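Local coordinates for peridinin-chlorophyll A protein (Amphidinium carterae, PDB 2C9E) that probably serves as a water-soluble light-harvesting antenna, holding peridinin and chlorophyll a to capture solar energy in the blue-green range, at residues D1-Y15 with A85-R99. Numbering follows the deposited sequence.
Sequences DAIADASKRFSDATY and ASKEDFAAVNEALAR. Unlike the reference sequence in segment 1-15: Ala2 (reference Gly). With PID (peridinin), chain F.
With CG of Tyr15 turned anti to its own nitrogen (chi1 -169°) and CG of Phe90 set likewise, the two rings meet as a T-shaped pair, the edge of Tyr15 toward the face of Phe90, planes at 77°. CG of Lys87 lies over the centre of one Tyr15 face, a CH-pi contact 3.6 Å from the ring centroid, and Tyr15 OH donates to Ala85 O at 2.7 Å, in the carbonyl plane. Replacing Tyr15 by an alanine removes ring and hydroxyl and is likely to leave Ala85 O without this donor and open a gap beside Phe90 and Lys87. Midway, Asn94 is a knob among Ser7, Phe10, Ser11 and Thr14; its ND2 makes a weak but straight bond to Ser11 OG (3.3 Å). Segment 85-99 also lines a peridinin pocket through Ala85, Phe90, Val93, Asn94 and Leu97, Ala85 N donating to peridinin O5. Water 2 links Ser7 OG and Ser11 OG to Ala91 O. At the far end Arg99 closes a two-nitrogen salt bridge on Asp1, NH2 to OD1 at 2.9 Å and NH1 to OD2 at 3.2 Å. The axes of 2-15 and 87-99 come within 9.1 Å, their N-to-C directions 134° apart; helix 132-152 packs on Ile3, Phe10 and Ala98, and helix 60-77 on Ala85, Asp89 and Val93.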
loop_
_atom_site.group_PDB
_atom_site.type_symbol
_atom_site.label_atom_id
_atom_site.label_comp_id
_atom_site.label_asym_id
_atom_site.label_seq_id
_atom_site.Cartn_x
_atom_site.Cartn_y
_atom_site.Cartn_z
ATOM N N ASP A 1 -6.304 -1.856 -28.992
ATOM C CA ASP A 1 -6.589 -3.307 -28.801
ATOM C C ASP A 1 -7.764 -3.543 -27.867
ATOM O O ASP A 1 -8.343 -2.593 -27.329
ATOM C CB ASP A 1 -5.348 -4.060 -28.273
ATOM C CG ASP A 1 -4.839 -3.524 -26.938
ATOM O OD1 ASP A 1 -5.575 -2.746 -26.285
ATOM O OD2 ASP A 1 -3.696 -3.893 -26.546
ATOM N N ALA A 2 -8.116 -4.810 -27.681
ATOM C CA ALA A 2 -9.227 -5.183 -26.816
ATOM C C ALA A 2 -9.220 -4.486 -25.424
ATOM O O ALA A 2 -10.251 -3.968 -24.975
ATOM C CB ALA A 2 -9.246 -6.711 -26.656
ATOM N N ILE A 3 -8.060 -4.468 -24.764
ATOM C CA ILE A 3 -7.914 -3.871 -23.430
ATOM C C ILE A 3 -8.162 -2.390 -23.499
ATOM O O ILE A 3 -8.976 -1.835 -22.746
ATOM C CB ILE A 3 -6.494 -4.111 -22.842
ATOM C CG1 ILE A 3 -6.353 -5.577 -22.404
ATOM C CG2 ILE A 3 -6.215 -3.154 -21.671
ATOM C CD1 ILE A 3 -5.113 -5.830 -21.553
ATOM N N ALA A 4 -7.462 -1.758 -24.429
ATOM C CA ALA A 4 -7.583 -0.324 -24.621
ATOM C C ALA A 4 -9.051 0.072 -24.824
ATOM O O ALA A 4 -9.532 0.998 -24.181
ATOM C CB ALA A 4 -6.732 0.124 -25.836
ATOM N N ASP A 5 -9.769 -0.645 -25.685
ATOM C CA ASP A 5 -11.152 -0.258 -25.906
ATOM C C ASP A 5 -12.031 -0.558 -24.686
ATOM O O ASP A 5 -12.896 0.235 -24.324
ATOM C CB ASP A 5 -11.758 -0.964 -27.150
ATOM C CG ASP A 5 -10.920 -0.769 -28.437
ATOM O OD1 ASP A 5 -10.166 0.236 -28.574
ATOM O OD2 ASP A 5 -11.029 -1.646 -29.316
ATOM N N ALA A 6 -11.832 -1.704 -24.055
ATOM C CA ALA A 6 -12.682 -2.023 -22.905
ATOM C C ALA A 6 -12.394 -1.040 -21.747
ATOM O O ALA A 6 -13.305 -0.566 -21.067
ATOM C CB ALA A 6 -12.451 -3.440 -22.491
ATOM N N SER A 7 -11.119 -0.741 -21.542
ATOM C CA SER A 7 -10.721 0.175 -20.517
ATOM C C SER A 7 -11.368 1.540 -20.795
ATOM O O SER A 7 -11.801 2.271 -19.866
ATOM C CB SER A 7 -9.209 0.309 -20.526
ATOM O OG SER A 7 -8.777 1.094 -19.432
ATOM N N LYS A 8 -11.419 1.891 -22.075
ATOM C CA LYS A 8 -11.998 3.164 -22.444
ATOM C C LYS A 8 -13.450 3.145 -22.023
ATOM O O LYS A 8 -13.947 4.111 -21.408
ATOM C CB LYS A 8 -11.902 3.432 -23.961
ATOM C CG LYS A 8 -12.491 4.788 -24.355
ATOM C CD LYS A 8 -11.782 5.373 -25.559
ATOM C CE LYS A 8 -12.305 6.783 -25.870
ATOM N NZ LYS A 8 -11.622 7.360 -27.081
ATOM N N ARG A 9 -14.127 2.046 -22.339
ATOM C CA ARG A 9 -15.529 1.961 -21.991
ATOM C C ARG A 9 -15.682 1.983 -20.460
ATOM O O ARG A 9 -16.556 2.661 -19.927
ATOM C CB ARG A 9 -16.147 0.693 -22.622
ATOM C CG ARG A 9 -16.996 0.970 -23.864
ATOM C CD ARG A 9 -16.975 -0.157 -24.869
ATOM N NE ARG A 9 -16.014 0.111 -25.950
ATOM C CZ ARG A 9 -15.705 -0.720 -26.953
ATOM N NH1 ARG A 9 -16.270 -1.925 -27.057
ATOM N NH2 ARG A 9 -14.822 -0.336 -27.874
ATOM N N PHE A 10 -14.818 1.266 -19.741
ATOM C CA PHE A 10 -14.934 1.251 -18.290
ATOM C C PHE A 10 -14.747 2.660 -17.734
ATOM O O PHE A 10 -15.490 3.125 -16.848
ATOM C CB PHE A 10 -13.901 0.287 -17.696
ATOM C CG PHE A 10 -13.860 0.275 -16.178
ATOM C CD1 PHE A 10 -14.892 -0.323 -15.446
ATOM C CD2 PHE A 10 -12.736 0.777 -15.505
ATOM C CE1 PHE A 10 -14.827 -0.457 -14.031
ATOM C CE2 PHE A 10 -12.625 0.675 -14.105
ATOM C CZ PHE A 10 -13.678 0.045 -13.335
ATOM N N SER A 11 -13.744 3.350 -18.247
ATOM C CA SER A 11 -13.438 4.723 -17.823
ATOM C C SER A 11 -14.642 5.636 -18.006
ATOM O O SER A 11 -15.004 6.431 -17.125
ATOM C CB SER A 11 -12.264 5.259 -18.658
ATOM O OG SER A 11 -11.064 4.582 -18.349
ATOM N N ASP A 12 -15.246 5.548 -19.174
ATOM C CA ASP A 12 -16.429 6.335 -19.459
ATOM C C ASP A 12 -17.541 6.052 -18.452
ATOM O O ASP A 12 -18.228 6.942 -17.975
ATOM C CB ASP A 12 -16.948 6.002 -20.860
ATOM C CG ASP A 12 -16.104 6.607 -21.937
ATOM O OD1 ASP A 12 -15.534 7.670 -21.622
ATOM O OD2 ASP A 12 -16.016 6.059 -23.083
ATOM N N ALA A 13 -17.747 4.776 -18.161
ATOM C CA ALA A 13 -18.814 4.407 -17.276
ATOM C C ALA A 13 -18.631 4.812 -15.816
ATOM O O ALA A 13 -19.623 5.047 -15.098
ATOM C CB ALA A 13 -19.043 2.875 -17.382
ATOM N N THR A 14 -17.368 4.916 -15.389
ATOM C CA THR A 14 -17.066 5.162 -13.993
ATOM C C THR A 14 -16.710 6.572 -13.558
ATOM O O THR A 14 -16.920 6.941 -12.376
ATOM C CB THR A 14 -15.950 4.220 -13.551
ATOM O OG1 THR A 14 -14.831 4.340 -14.441
ATOM C CG2 THR A 14 -16.430 2.795 -13.584
ATOM N N TYR A 15 -16.197 7.363 -14.504
ATOM C CA TYR A 15 -15.784 8.715 -14.206
ATOM C C TYR A 15 -16.890 9.497 -13.534
ATOM O O TYR A 15 -16.643 10.134 -12.526
ATOM C CB TYR A 15 -15.313 9.451 -15.478
ATOM C CG TYR A 15 -14.625 10.750 -15.154
ATOM C CD1 TYR A 15 -13.284 10.771 -14.741
ATOM C CD2 TYR A 15 -15.329 11.961 -15.168
ATOM C CE1 TYR A 15 -12.663 11.952 -14.353
ATOM C CE2 TYR A 15 -14.716 13.162 -14.774
ATOM C CZ TYR A 15 -13.385 13.156 -14.370
ATOM O OH TYR A 15 -12.783 14.342 -13.976
ATOM N N ALA A 85 -9.297 13.526 -10.365
ATOM C CA ALA A 85 -8.374 13.585 -11.511
ATOM C C ALA A 85 -9.096 14.000 -12.767
ATOM O O ALA A 85 -10.322 14.000 -12.803
ATOM C CB ALA A 85 -7.709 12.208 -11.753
ATOM N N SER A 86 -8.319 14.272 -13.815
ATOM C CA SER A 86 -8.849 14.663 -15.130
ATOM C C SER A 86 -9.402 13.402 -15.826
ATOM O O SER A 86 -9.010 12.287 -15.475
ATOM C CB SER A 86 -7.712 15.367 -15.949
ATOM O OG SER A 86 -6.717 14.526 -16.525
ATOM N N LYS A 87 -10.333 13.556 -16.774
ATOM C CA LYS A 87 -10.870 12.376 -17.458
ATOM C C LYS A 87 -9.691 11.670 -18.158
ATOM O O LYS A 87 -9.635 10.440 -18.300
ATOM C CB LYS A 87 -11.913 12.772 -18.524
ATOM C CG LYS A 87 -13.275 13.266 -18.016
ATOM C CD LYS A 87 -14.299 13.535 -19.157
ATOM C CE LYS A 87 -15.684 13.913 -18.603
ATOM N NZ LYS A 87 -16.701 14.111 -19.689
ATOM N N GLU A 88 -8.751 12.483 -18.623
ATOM C CA GLU A 88 -7.569 11.991 -19.291
ATOM C C GLU A 88 -6.701 11.174 -18.340
ATOM O O GLU A 88 -6.383 10.037 -18.638
ATOM C CB GLU A 88 -6.775 13.176 -19.846
ATOM C CG GLU A 88 -5.472 12.777 -20.471
ATOM C CD GLU A 88 -4.679 13.962 -20.997
ATOM O OE1 GLU A 88 -5.145 14.646 -21.956
ATOM O OE2 GLU A 88 -3.583 14.198 -20.441
ATOM N N ASP A 89 -6.318 11.747 -17.205
ATOM C CA ASP A 89 -5.463 11.036 -16.242
ATOM C C ASP A 89 -6.169 9.803 -15.670
ATOM O O ASP A 89 -5.522 8.762 -15.457
ATOM C CB ASP A 89 -5.014 11.950 -15.075
ATOM C CG ASP A 89 -4.120 13.116 -15.528
ATOM O OD1 ASP A 89 -3.650 13.103 -16.684
ATOM O OD2 ASP A 89 -3.881 14.041 -14.720
ATOM N N PHE A 90 -7.484 9.941 -15.450
ATOM C CA PHE A 90 -8.329 8.866 -14.948
ATOM C C PHE A 90 -8.313 7.688 -15.888
ATOM O O PHE A 90 -8.032 6.564 -15.480
ATOM C CB PHE A 90 -9.780 9.315 -14.798
ATOM C CG PHE A 90 -10.670 8.285 -14.119
ATOM C CD1 PHE A 90 -10.578 8.077 -12.736
ATOM C CD2 PHE A 90 -11.619 7.551 -14.865
ATOM C CE1 PHE A 90 -11.431 7.156 -12.072
ATOM C CE2 PHE A 90 -12.475 6.632 -14.231
ATOM C CZ PHE A 90 -12.387 6.434 -12.817
ATOM N N ALA A 91 -8.664 7.929 -17.151
ATOM C CA ALA A 91 -8.674 6.860 -18.144
ATOM C C ALA A 91 -7.299 6.211 -18.264
ATOM O O ALA A 91 -7.221 4.992 -18.441
ATOM C CB ALA A 91 -9.141 7.388 -19.522
ATOM N N ALA A 92 -6.220 6.995 -18.124
ATOM C CA ALA A 92 -4.854 6.426 -18.210
ATOM C C ALA A 92 -4.524 5.555 -16.976
ATOM O O ALA A 92 -3.739 4.596 -17.067
ATOM C CB ALA A 92 -3.808 7.529 -18.337
ATOM N N VAL A 93 -5.098 5.883 -15.820
ATOM C CA VAL A 93 -4.822 5.052 -14.644
ATOM C C VAL A 93 -5.445 3.666 -14.872
ATOM O O VAL A 93 -4.824 2.647 -14.587
ATOM C CB VAL A 93 -5.402 5.681 -13.352
ATOM C CG1 VAL A 93 -5.477 4.622 -12.197
ATOM C CG2 VAL A 93 -4.495 6.830 -12.928
ATOM N N ASN A 94 -6.655 3.637 -15.424
ATOM C CA ASN A 94 -7.311 2.376 -15.652
ATOM C C ASN A 94 -6.681 1.516 -16.693
ATOM O O ASN A 94 -6.706 0.287 -16.578
ATOM C CB ASN A 94 -8.775 2.583 -16.023
ATOM C CG ASN A 94 -9.579 3.101 -14.856
ATOM O OD1 ASN A 94 -9.280 2.758 -13.702
ATOM N ND2 ASN A 94 -10.590 3.940 -15.134
ATOM N N GLU A 95 -6.143 2.135 -17.736
ATOM C CA GLU A 95 -5.534 1.324 -18.782
ATOM C C GLU A 95 -4.219 0.767 -18.300
ATOM O O GLU A 95 -3.898 -0.391 -18.590
ATOM C CB GLU A 95 -5.346 2.126 -20.067
ATOM C CG GLU A 95 -4.486 1.380 -21.109
ATOM C CD GLU A 95 -4.890 1.670 -22.543
ATOM O OE1 GLU A 95 -5.261 2.829 -22.878
ATOM O OE2 GLU A 95 -4.828 0.718 -23.353
ATOM N N ALA A 96 -3.449 1.573 -17.568
ATOM C CA ALA A 96 -2.196 1.075 -17.012
ATOM C C ALA A 96 -2.503 -0.113 -16.042
ATOM O O ALA A 96 -1.880 -1.166 -16.118
ATOM C CB ALA A 96 -1.469 2.190 -16.269
ATOM N N LEU A 97 -3.479 0.055 -15.146
ATOM C CA LEU A 97 -3.841 -1.051 -14.220
ATOM C C LEU A 97 -4.324 -2.275 -14.995
ATOM O O LEU A 97 -4.070 -3.418 -14.599
ATOM C CB LEU A 97 -4.977 -0.613 -13.269
ATOM C CG LEU A 97 -4.593 0.301 -12.103
ATOM C CD1 LEU A 97 -5.812 0.786 -11.365
ATOM C CD2 LEU A 97 -3.662 -0.487 -11.182
ATOM N N ALA A 98 -5.043 -2.070 -16.094
ATOM C CA ALA A 98 -5.540 -3.216 -16.814
ATOM C C ALA A 98 -4.374 -4.003 -17.351
ATOM O O ALA A 98 -4.367 -5.221 -17.304
ATOM C CB ALA A 98 -6.525 -2.762 -17.974
ATOM N N ARG A 99 -3.372 -3.292 -17.852
ATOM C CA ARG A 99 -2.195 -3.944 -18.398
ATOM C C ARG A 99 -1.369 -4.584 -17.282
ATOM O O ARG A 99 -0.860 -5.699 -17.434
ATOM C CB ARG A 99 -1.382 -2.932 -19.250
ATOM C CG ARG A 99 -2.164 -2.577 -20.545
ATOM C CD ARG A 99 -1.423 -1.714 -21.563
ATOM N NE ARG A 99 -2.321 -1.274 -22.663
ATOM C CZ ARG A 99 -2.927 -2.071 -23.554
ATOM N NH1 ARG A 99 -2.777 -3.390 -23.555
ATOM N NH2 ARG A 99 -3.716 -1.532 -24.454
HETATM C C1 PID F . -10.661 -11.773 -13.088
HETATM C C2 PID F . -10.742 -13.246 -13.507
HETATM C C3 PID F . -9.340 -13.862 -13.528
HETATM C C4 PID F . -8.502 -13.100 -14.558
HETATM C C5 PID F . -8.234 -11.644 -14.160
HETATM C C6 PID F . -9.429 -10.950 -13.476
HETATM C C7 PID F . -9.455 -9.557 -13.609
HETATM C C8 PID F . -9.588 -8.627 -12.575
HETATM C C9 PID F . -9.580 -7.238 -12.737
HETATM C C10 PID F . -9.438 -6.517 -13.918
HETATM C C11 PID F . -9.616 -6.331 -11.758
HETATM C C12 PID F . -9.495 -5.102 -12.271
HETATM C C13 PID F . -9.478 -3.918 -11.531
HETATM C C14 PID F . -9.345 -2.616 -12.022
HETATM C C15 PID F . -9.342 -1.546 -11.124
HETATM C C16 PID F . -9.198 -0.198 -11.454
HETATM C C17 PID F . -9.190 0.800 -10.479
HETATM C C18 PID F . -9.009 2.146 -10.800
HETATM C C19 PID F . -8.971 3.176 -9.862
HETATM C C20 PID F . -8.735 4.485 -10.290
HETATM C C21 PID F . -8.627 5.607 -9.467
HETATM C C22 PID F . -8.353 6.853 -10.034
HETATM C C23 PID F . -8.210 7.930 -9.309
HETATM C C24 PID F . -7.996 8.978 -8.554
HETATM C C25 PID F . -6.608 9.317 -7.991
HETATM C C26 PID F . -6.714 9.381 -6.463
HETATM C C27 PID F . -7.846 10.297 -5.980
HETATM C C28 PID F . -9.198 9.936 -6.609
HETATM C C29 PID F . -9.136 9.912 -8.142
HETATM C C30 PID F . -7.151 10.781 -3.756
HETATM C C31 PID F . -7.331 10.685 -2.240
HETATM C CM1 PID F . -12.025 -11.095 -12.951
HETATM C CM2 PID F . -7.826 -10.914 -15.444
HETATM C CM3 PID F . -7.024 -11.661 -13.222
HETATM C CM4 PID F . -9.186 -2.357 -13.523
HETATM C CM5 PID F . -8.764 5.489 -7.944
HETATM C CM6 PID F . -5.589 8.224 -8.327
HETATM C CM7 PID F . -6.102 10.640 -8.569
HETATM C CM8 PID F . -10.472 9.421 -8.710
HETATM O O1 PID F . -9.660 -11.411 -12.132
HETATM O O2 PID F . -9.403 -15.239 -13.916
HETATM O O3 PID F . -9.341 -6.992 -15.047
HETATM O O4 PID F . -9.385 -5.181 -13.631
HETATM O O5 PID F . -8.814 11.219 -8.635
HETATM O O6 PID F . -7.993 10.083 -4.567
HETATM O O7 PID F . -6.300 11.533 -4.227
HETATM O O HOH W 1 -8.181 3.402 -23.415
HETATM O O HOH W 2 -8.969 3.809 -19.727
#